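Side-chain contact in C3-degrading proteinase (CppA protein) (Streptococcus pneumoniae, PDB 3E0R), which probably degrades complement component C3 as a streptococcal proteinase, and consists of regions related to the glyoxalase superfamily: residues Gly231-Arg234 / Glu238-Phe241. Sequence-based numbering, arbitrary orientation.
Sequences GKDR and ELWF
Gly231 and Leu239 face each other as an antiparallel hydrogen-bonded pair: Gly231 N donates to Leu239 O at 2.9 Å, and Leu239 N returns a nearly straight bond (173°) to Gly231 O at 2.8 Å, reaching that oxygen from above its carbonyl plane. The same oxygen receives a CA-H...O contact from Glu238 CA. A side chain at Gly231 would point to the face of Leu239, towards the Phe241 ring; glycine leaves only backbone there. Further along, Leu239 turns its CG beside its own backbone N and anti to the carbonyl carbon (chi1 -55°), and its CD1 methyl meets the methylene of Asp233, at 3.7 Å from Asp233 CB. The two side chains meet at a slant. A branched aliphatic residue suits this buried place, where Leu239 also packs on Leu199, Phe201 and Phe215. Asp233 meets the leucine mainly through CB; bonds from Phe166 N and Ser165 OG hold its buried carboxylate and tie this end of the hairpin to residues 165-166, while a weak bond from Arg234 N to OD1 stays within the turn. On the other face, Lys232 and Glu238 form the neighbouring non-hydrogen-bonded pair, CA atoms 4.4 Å apart. Their long chains suit a partly exposed surface; Lys232 NZ stays 4.6 Å from Glu238 OE2, too far for a salt bridge, though the opposite charges may attract weakly, and it also forms a long, weak ion pair with Asp189. This is the closing end of a beta hairpin, strands 228-232 and 238-243, whose second strand runs parallel to strand 196-203 in a mixed sheet built from both glyoxalase-clan regions.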
# COMPACT_ATOMS: atom_id res chain seq x y z
N GLY A 231 -6.54 15.36 -7.00
CA GLY A 231 -7.43 14.89 -8.05
C GLY A 231 -8.06 13.57 -7.65
O GLY A 231 -7.82 13.03 -6.57
N LYS A 232 -8.86 13.04 -8.55
CA LYS A 232 -9.63 11.84 -8.28
C LYS A 232 -9.61 11.00 -9.54
O LYS A 232 -9.76 11.54 -10.64
CB LYS A 232 -11.07 12.21 -7.93
CG LYS A 232 -11.82 11.14 -7.17
CD LYS A 232 -13.11 11.73 -6.65
CE LYS A 232 -13.66 10.98 -5.50
NZ LYS A 232 -14.40 11.89 -4.55
N ASP A 233 -9.39 9.71 -9.38
CA ASP A 233 -9.23 8.81 -10.49
C ASP A 233 -10.61 8.27 -10.83
O ASP A 233 -11.55 8.38 -10.03
CB ASP A 233 -8.25 7.68 -10.16
CG ASP A 233 -7.69 6.98 -11.42
OD1 ASP A 233 -7.97 7.43 -12.54
OD2 ASP A 233 -6.96 5.98 -11.27
N ARG A 234 -10.72 7.72 -12.03
CA ARG A 234 -11.97 7.18 -12.55
C ARG A 234 -12.57 6.03 -11.71
O ARG A 234 -13.78 5.76 -11.78
CB ARG A 234 -11.75 6.72 -14.00
CG ARG A 234 -11.10 7.79 -14.92
CD ARG A 234 -11.60 7.69 -16.35
NE ARG A 234 -11.23 8.86 -17.16
CZ ARG A 234 -10.01 9.07 -17.68
NH1 ARG A 234 -9.01 8.21 -17.47
NH2 ARG A 234 -9.79 10.15 -18.40
N GLU A 238 -8.60 8.85 -4.65
CA GLU A 238 -7.96 10.13 -4.62
C GLU A 238 -6.49 10.10 -4.96
O GLU A 238 -5.76 9.22 -4.54
CB GLU A 238 -8.17 10.75 -3.23
CG GLU A 238 -9.64 11.14 -3.02
CD GLU A 238 -9.86 11.83 -1.70
OE1 GLU A 238 -8.87 11.86 -0.93
OE2 GLU A 238 -10.99 12.34 -1.45
N LEU A 239 -6.04 11.10 -5.72
CA LEU A 239 -4.65 11.18 -6.22
C LEU A 239 -4.09 12.50 -5.77
O LEU A 239 -4.47 13.53 -6.28
CB LEU A 239 -4.60 11.07 -7.75
CG LEU A 239 -5.28 9.82 -8.36
CD1 LEU A 239 -5.41 10.00 -9.85
CD2 LEU A 239 -4.59 8.48 -7.93
N TRP A 240 -3.21 12.45 -4.77
CA TRP A 240 -2.67 13.64 -4.15
C TRP A 240 -1.22 13.81 -4.61
O TRP A 240 -0.40 12.88 -4.51
CB TRP A 240 -2.81 13.49 -2.65
CG TRP A 240 -2.20 14.55 -1.68
CD1 TRP A 240 -0.88 14.97 -1.62
CD2 TRP A 240 -2.88 15.19 -0.57
NE1 TRP A 240 -0.71 15.81 -0.54
CE2 TRP A 240 -1.91 15.97 0.11
CE3 TRP A 240 -4.19 15.12 -0.06
CZ2 TRP A 240 -2.22 16.73 1.26
CZ3 TRP A 240 -4.52 15.89 1.08
CH2 TRP A 240 -3.52 16.70 1.72
N PHE A 241 -0.91 15.02 -5.11
CA PHE A 241 0.45 15.38 -5.51
C PHE A 241 1.00 16.55 -4.68
O PHE A 241 0.32 17.58 -4.52
CB PHE A 241 0.49 15.78 -7.00
CG PHE A 241 -0.12 14.78 -7.94
CD1 PHE A 241 0.67 13.99 -8.73
CD2 PHE A 241 -1.48 14.67 -8.08
CE1 PHE A 241 0.10 13.07 -9.60
CE2 PHE A 241 -2.06 13.75 -8.97
CZ PHE A 241 -1.27 12.95 -9.70